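Conjugal transfer protein TRWB (Escherichia coli, PDB 1E9S) probably couples the relaxosome to the type IV secretion machinery as a hexameric P-loop ATPase that helps drive DNA transfer in conjugation. Local coordinates at residues Gly60-Gly65 and Gly314-Ser319; Glu287-Glu292 and Ser319-Val324. All blocks are in the same frame, centred on the assembly; numbering follows the deposited sequence.

Contact 1. Residues Gly60-Gly65 and Gly314-Ser319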
ATOM      1  N   GLY A  60      11.289 -23.918   9.318  1.00 34.61           N
ATOM      2  CA  GLY A  60      10.414 -25.061   9.452  1.00 36.25           C
ATOM      3  C   GLY A  60       9.353 -24.861  10.512  1.00 36.54           C
ATOM      4  O   GLY A  60       9.488 -24.004  11.374  1.00 35.45           O
ATOM      5  N   ALA A  61       8.293 -25.657  10.448  1.00 39.90           N
ATOM      6  CA  ALA A  61       7.208 -25.570  11.418  1.00 42.11           C
ATOM      7  C   ALA A  61       7.654 -26.091  12.785  1.00 43.54           C
ATOM      8  O   ALA A  61       8.833 -26.388  12.989  1.00 44.67           O
ATOM      9  CB  ALA A  61       5.998 -26.360  10.921  1.00 41.77           C
ATOM     10  N   THR A  62       6.710 -26.209  13.716  1.00 46.87           N
ATOM     11  CA  THR A  62       7.008 -26.674  15.077  1.00 48.56           C
ATOM     12  C   THR A  62       7.024 -28.189  15.166  1.00 48.97           C
ATOM     13  O   THR A  62       6.082 -28.854  14.721  1.00 48.89           O
ATOM     14  CB  THR A  62       5.963 -26.160  16.108  1.00 48.82           C
ATOM     15  OG1 THR A  62       5.908 -24.727  16.084  1.00 49.45           O
ATOM     16  CG2 THR A  62       6.313 -26.657  17.518  1.00 46.67           C
ATOM     17  N   GLY A  63       8.092 -28.727  15.751  1.00 49.33           N
ATOM     18  CA  GLY A  63       8.212 -30.169  15.899  1.00 49.94           C
ATOM     19  C   GLY A  63       8.629 -30.888  14.629  1.00 49.21           C
ATOM     20  O   GLY A  63       8.396 -32.084  14.475  1.00 50.10           O
ATOM     21  N   THR A  64       9.249 -30.159  13.710  1.00 48.79           N
ATOM     22  CA  THR A  64       9.697 -30.750  12.458  1.00 48.39           C
ATOM     23  C   THR A  64      11.137 -31.246  12.555  1.00 48.27           C
ATOM     24  O   THR A  64      11.664 -31.827  11.604  1.00 48.93           O
ATOM     25  CB  THR A  64       9.568 -29.748  11.293  1.00 47.81           C
ATOM     26  OG1 THR A  64       9.934 -28.437  11.739  1.00 47.63           O
ATOM     27  CG2 THR A  64       8.139 -29.728  10.779  1.00 42.12           C
ATOM     28  N   GLY A  65      11.763 -31.013  13.709  1.00 48.25           N
ATOM     29  CA  GLY A  65      13.131 -31.457  13.919  1.00 46.17           C
ATOM     30  C   GLY A  65      14.169 -30.360  14.050  1.00 45.06           C
ATOM     31  O   GLY A  65      15.356 -30.622  13.892  1.00 45.25           O
ATOM     32  N   GLY A 314      16.641 -19.727  13.613  1.00 27.54           N
ATOM     33  CA  GLY A 314      15.446 -20.453  13.233  1.00 26.83           C
ATOM     34  C   GLY A 314      14.342 -19.494  12.835  1.00 29.50           C
ATOM     35  O   GLY A 314      14.211 -18.400  13.390  1.00 26.44           O
ATOM     36  N   LEU A 315      13.549 -19.906  11.854  1.00 30.17           N
ATOM     37  CA  LEU A 315      12.450 -19.095  11.357  1.00 31.88           C
ATOM     38  C   LEU A 315      11.286 -20.021  11.030  1.00 32.37           C
ATOM     39  O   LEU A 315      11.482 -21.204  10.799  1.00 32.08           O
ATOM     40  CB  LEU A 315      12.897 -18.346  10.101  1.00 31.85           C
ATOM     41  CG  LEU A 315      13.107 -16.825  10.141  1.00 33.22           C
ATOM     42  CD1 LEU A 315      13.733 -16.388  11.437  1.00 31.92           C
ATOM     43  CD2 LEU A 315      13.988 -16.423   8.970  1.00 31.22           C
ATOM     44  N   GLN A 316      10.074 -19.490  11.027  1.00 34.32           N
ATOM     45  CA  GLN A 316       8.906 -20.298  10.711  1.00 36.05           C
ATOM     46  C   GLN A 316       8.155 -19.674   9.545  1.00 36.14           C
ATOM     47  O   GLN A 316       8.376 -20.053   8.402  1.00 39.26           O
ATOM     48  CB  GLN A 316       8.013 -20.421  11.935  1.00 37.30           C
ATOM     49  CG  GLN A 316       8.779 -20.941  13.139  1.00 40.64           C
ATOM     50  CD  GLN A 316       7.906 -21.181  14.357  1.00 42.37           C
ATOM     51  OE1 GLN A 316       6.993 -22.010  14.325  1.00 42.93           O
ATOM     52  NE2 GLN A 316       8.185 -20.456  15.440  1.00 38.89           N
ATOM     53  N   SER A 317       7.281 -18.715   9.816  1.00 34.37           N
ATOM     54  CA  SER A 317       6.546 -18.052   8.742  1.00 33.12           C
ATOM     55  C   SER A 317       7.265 -16.787   8.315  1.00 31.46           C
ATOM     56  O   SER A 317       7.789 -16.047   9.141  1.00 30.94           O
ATOM     57  CB  SER A 317       5.127 -17.695   9.183  1.00 33.82           C
ATOM     58  OG  SER A 317       4.363 -18.870   9.382  1.00 36.53           O
ATOM     59  N   THR A 318       7.293 -16.550   7.012  1.00 30.06           N
ATOM     60  CA  THR A 318       7.940 -15.376   6.467  1.00 26.90           C
ATOM     61  C   THR A 318       7.378 -14.128   7.130  1.00 27.42           C
ATOM     62  O   THR A 318       8.119 -13.208   7.470  1.00 26.06           O
ATOM     63  CB  THR A 318       7.712 -15.319   4.959  1.00 29.09           C
ATOM     64  OG1 THR A 318       8.268 -16.502   4.374  1.00 29.16           O
ATOM     65  CG2 THR A 318       8.373 -14.088   4.346  1.00 25.52           C
ATOM     66  N   SER A 319       6.065 -14.122   7.339  1.00 25.55           N
ATOM     67  CA  SER A 319       5.362 -13.003   7.948  1.00 25.79           C
ATOM     68  C   SER A 319       5.818 -12.637   9.361  1.00 26.72           C
ATOM     69  O   SER A 319       5.636 -11.506   9.799  1.00 25.50           O
ATOM     70  CB  SER A 319       3.869 -13.297   7.953  1.00 23.88           C
ATOM     71  OG  SER A 319       3.628 -14.625   8.363  1.00 22.50           O
TER
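The backbone N-H of Gly60 donates to Leu315 O over 3.1 Å, a fairly straight bond (158° at the hydrogen) that arrives slightly tilted from the carbonyl plane. It joins the probable Walker A loop, which follows strand 56-59 and leads into helix 66-79, to the end of the adjacent parallel strand 309-315 in the P-loop NTPase sheet. Leu315 O has a second donor, the ammonium group of Lys66, so a positive charge and a backbone amide share one buried carbonyl. Gly60 O also receives a weak bond from Lys66. Farther out, Thr62 OG1 donates a weak bond to Gln316 OE1 at 3.4 Å. Thr62 presents this hydroxyl by turning OG1 beside its own backbone N (chi1 -57°). The Gln316 side chain reaches it because it stays extended beyond CG, the two side chains meeting at a slant; on the way its CG rests 3.6 Å from Gly60 O. The loop sits at a subunit interface, where Thr62 O accepts from Arg54 of the second subunit. Its bend is a type II turn from Ala61 to Thr64, with Gly63 at positive phi, and Thr64 OG1 closes it by donating to Ala61 O at 2.6 Å from above the carbonyl plane, 52° out of it.

Contact 2. Residues Glu287-Glu292 and Ser319-Val324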
ATOM      1  N   GLU A 287      14.811 -18.686  17.929  1.00 39.50           N
ATOM      2  CA  GLU A 287      13.834 -18.163  16.981  1.00 37.51           C
ATOM      3  C   GLU A 287      14.093 -16.681  16.775  1.00 35.89           C
ATOM      4  O   GLU A 287      13.791 -15.860  17.633  1.00 32.76           O
ATOM      5  CB  GLU A 287      12.417 -18.382  17.499  1.00 39.62           C
ATOM      6  CG  GLU A 287      11.885 -19.758  17.169  1.00 49.62           C
ATOM      7  CD  GLU A 287      11.795 -20.003  15.669  1.00 52.13           C
ATOM      8  OE1 GLU A 287      11.819 -19.021  14.898  1.00 58.10           O
ATOM      9  OE2 GLU A 287      11.692 -21.177  15.264  1.00 54.24           O
ATOM     10  N   LEU A 288      14.659 -16.353  15.623  1.00 32.78           N
ATOM     11  CA  LEU A 288      15.011 -14.984  15.298  1.00 30.83           C
ATOM     12  C   LEU A 288      13.884 -13.974  15.454  1.00 31.24           C
ATOM     13  O   LEU A 288      14.083 -12.885  16.000  1.00 31.63           O
ATOM     14  CB  LEU A 288      15.560 -14.926  13.879  1.00 28.77           C
ATOM     15  CG  LEU A 288      16.144 -13.589  13.449  1.00 27.98           C
ATOM     16  CD1 LEU A 288      17.112 -13.092  14.500  1.00 26.55           C
ATOM     17  CD2 LEU A 288      16.859 -13.768  12.115  1.00 27.29           C
ATOM     18  N   ALA A 289      12.697 -14.337  14.983  1.00 31.03           N
ATOM     19  CA  ALA A 289      11.545 -13.448  15.053  1.00 30.82           C
ATOM     20  C   ALA A 289      10.928 -13.334  16.444  1.00 30.86           C
ATOM     21  O   ALA A 289       9.940 -12.633  16.626  1.00 30.97           O
ATOM     22  CB  ALA A 289      10.496 -13.893  14.061  1.00 28.17           C
ATOM     23  N   SER A 290      11.497 -14.022  17.429  1.00 30.14           N
ATOM     24  CA  SER A 290      10.983 -13.949  18.792  1.00 31.38           C
ATOM     25  C   SER A 290      11.740 -12.890  19.585  1.00 31.71           C
ATOM     26  O   SER A 290      11.347 -12.524  20.684  1.00 30.68           O
ATOM     27  CB  SER A 290      11.122 -15.299  19.491  1.00 32.41           C
ATOM     28  OG  SER A 290      10.190 -16.228  18.972  1.00 38.25           O
ATOM     29  N   LEU A 291      12.844 -12.415  19.024  1.00 29.85           N
ATOM     30  CA  LEU A 291      13.637 -11.390  19.665  1.00 30.16           C
ATOM     31  C   LEU A 291      13.139 -10.077  19.100  1.00 30.35           C
ATOM     32  O   LEU A 291      12.417 -10.054  18.113  1.00 30.03           O
ATOM     33  CB  LEU A 291      15.118 -11.571  19.328  1.00 28.33           C
ATOM     34  CG  LEU A 291      15.755 -12.873  19.806  1.00 27.76           C
ATOM     35  CD1 LEU A 291      17.244 -12.841  19.500  1.00 28.91           C
ATOM     36  CD2 LEU A 291      15.510 -13.052  21.299  1.00 28.66           C
ATOM     37  N   GLU A 292      13.513  -8.977  19.725  1.00 30.42           N
ATOM     38  CA  GLU A 292      13.095  -7.689  19.222  1.00 30.95           C
ATOM     39  C   GLU A 292      13.863  -7.379  17.939  1.00 30.11           C
ATOM     40  O   GLU A 292      14.662  -8.193  17.458  1.00 30.02           O
ATOM     41  CB  GLU A 292      13.347  -6.620  20.280  1.00 33.31           C
ATOM     42  CG  GLU A 292      12.560  -6.884  21.565  1.00 39.50           C
ATOM     43  CD  GLU A 292      11.815  -5.660  22.075  1.00 42.91           C
ATOM     44  OE1 GLU A 292      11.955  -4.575  21.475  1.00 44.29           O
ATOM     45  OE2 GLU A 292      11.085  -5.782  23.082  1.00 46.65           O
ATOM     46  N   SER A 319       6.065 -14.122   7.339  1.00 25.55           N
ATOM     47  CA  SER A 319       5.362 -13.003   7.948  1.00 25.79           C
ATOM     48  C   SER A 319       5.818 -12.637   9.361  1.00 26.72           C
ATOM     49  O   SER A 319       5.636 -11.506   9.799  1.00 25.50           O
ATOM     50  CB  SER A 319       3.869 -13.297   7.953  1.00 23.88           C
ATOM     51  OG  SER A 319       3.628 -14.625   8.363  1.00 22.50           O
ATOM     52  N   GLN A 320       6.402 -13.588  10.076  1.00 26.21           N
ATOM     53  CA  GLN A 320       6.881 -13.337  11.427  1.00 27.93           C
ATOM     54  C   GLN A 320       8.013 -12.327  11.448  1.00 27.47           C
ATOM     55  O   GLN A 320       7.936 -11.322  12.148  1.00 26.62           O
ATOM     56  CB  GLN A 320       7.398 -14.614  12.044  1.00 31.71           C
ATOM     57  CG  GLN A 320       6.426 -15.368  12.866  1.00 34.70           C
ATOM     58  CD  GLN A 320       7.081 -16.575  13.486  1.00 39.24           C
ATOM     59  OE1 GLN A 320       7.141 -17.650  12.885  1.00 40.19           O
ATOM     60  NE2 GLN A 320       7.604 -16.399  14.686  1.00 36.27           N
ATOM     61  N   LEU A 321       9.074 -12.610  10.696  1.00 25.74           N
ATOM     62  CA  LEU A 321      10.211 -11.718  10.648  1.00 24.00           C
ATOM     63  C   LEU A 321       9.797 -10.426   9.961  1.00 26.06           C
ATOM     64  O   LEU A 321      10.264  -9.353  10.324  1.00 26.83           O
ATOM     65  CB  LEU A 321      11.362 -12.374   9.892  1.00 22.02           C
ATOM     66  CG  LEU A 321      12.722 -11.750  10.181  1.00 19.09           C
ATOM     67  CD1 LEU A 321      13.059 -11.992  11.657  1.00 18.79           C
ATOM     68  CD2 LEU A 321      13.777 -12.328   9.258  1.00 16.69           C
ATOM     69  N   ASP A 322       8.921 -10.540   8.968  1.00 24.03           N
ATOM     70  CA  ASP A 322       8.424  -9.379   8.236  1.00 25.65           C
ATOM     71  C   ASP A 322       7.711  -8.386   9.151  1.00 25.15           C
ATOM     72  O   ASP A 322       7.800  -7.183   8.962  1.00 23.13           O
ATOM     73  CB  ASP A 322       7.461  -9.816   7.127  1.00 26.02           C
ATOM     74  CG  ASP A 322       8.183 -10.317   5.873  1.00 25.15           C
ATOM     75  OD1 ASP A 322       9.427 -10.414   5.875  1.00 22.54           O
ATOM     76  OD2 ASP A 322       7.502 -10.620   4.867  1.00 31.17           O
ATOM     77  N   ASP A 323       7.011  -8.897  10.149  1.00 25.83           N
ATOM     78  CA  ASP A 323       6.283  -8.051  11.080  1.00 27.07           C
ATOM     79  C   ASP A 323       7.229  -7.397  12.080  1.00 27.81           C
ATOM     80  O   ASP A 323       6.993  -6.274  12.510  1.00 29.28           O
ATOM     81  CB  ASP A 323       5.236  -8.892  11.805  1.00 27.94           C
ATOM     82  CG  ASP A 323       4.152  -8.063  12.450  1.00 28.39           C
ATOM     83  OD1 ASP A 323       3.571  -7.194  11.763  1.00 34.27           O
ATOM     84  OD2 ASP A 323       3.868  -8.289  13.643  1.00 28.03           O
ATOM     85  N   VAL A 324       8.302  -8.092  12.441  1.00 26.69           N
ATOM     86  CA  VAL A 324       9.274  -7.549  13.383  1.00 24.41           C
ATOM     87  C   VAL A 324      10.198  -6.491  12.745  1.00 24.62           C
ATOM     88  O   VAL A 324      10.327  -5.378  13.264  1.00 23.73           O
ATOM     89  CB  VAL A 324      10.120  -8.707  14.008  1.00 23.77           C
ATOM     90  CG1 VAL A 324      11.174  -8.184  14.980  1.00 15.52           C
ATOM     91  CG2 VAL A 324       9.209  -9.645  14.741  1.00 15.78           C
TER
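Ala289 presses its CB against the first turns of helix 318-325, and this one methyl group is the centre of the contact. CB lies 3.8 Å from Gln320 CB and 3.9 Å from Leu321 N, so it sits directly against the helix backbone; the CA atoms of Ala289 and Leu321 are only 4.9 Å apart. No hydrogen bond links the two segments, which meet by van der Waals contact, mostly of methyl groups with side chains and main chain.

Val324, one turn along from Gln320, packs beside Ala289 and lies against the main chain that follows this alanine. Its CG2 touches Ala289 O at 3.6 Å, while CG1, anti to the backbone N (chi1 179°), reaches forward to Leu291 O at 3.9 Å and to the main chain of Glu292. Leu321 packs next to Val324 around the methyl. Its CD1 meets Leu288 CG at 3.9 Å and Ala289 CB at 4.0 Å, and the two leucine side chains cross at a slant, both with CG anti to the backbone N. They continue into a larger apolar layer, where both touch Leu315 and Leu288 also packs on Leu333 of helix 327-334.

The aliphatic part of Gln320 runs past the methyl group, and its NE2 lies roughly opposite Leu321 CD1 across Ala289 CB, 3.9 Å from that CB. Its OE1 accepts from the backbone N of Ser317, which ties the side chain back to the start of its own helix. Segment 287-292 keeps its compact shape through a 3-10 turn, closed by Ser290 N donating to Glu287 O. A short turn leaving strand 281-285 thus packs against the helix that follows the neighbouring parallel strand 309-315, at the C-terminal ends of the strands of a P-loop NTPase sheet.

Contacts 1 and 2 have centres about 11 Å apart and lie together at the C-terminal ends of neighbouring parallel strands, in the order 56-59, 309-315, 281-285 across the large mixed sheet. Both use helix 318-325 and share Ser319. Along the chain their segments alternate: 60-65, 287-292, 314-319, 319-324. Gly314 O probably accepts from Leu288 N, joining the two sites directly, and Lys66, which reaches into contact 1, also forms a salt bridge with Glu287. The probable nucleotide-binding loop is therefore connected through strand 309-315 to segment 287-292. Both contacts also touch the second subunit, consistent with a site near an interface of the hexamer.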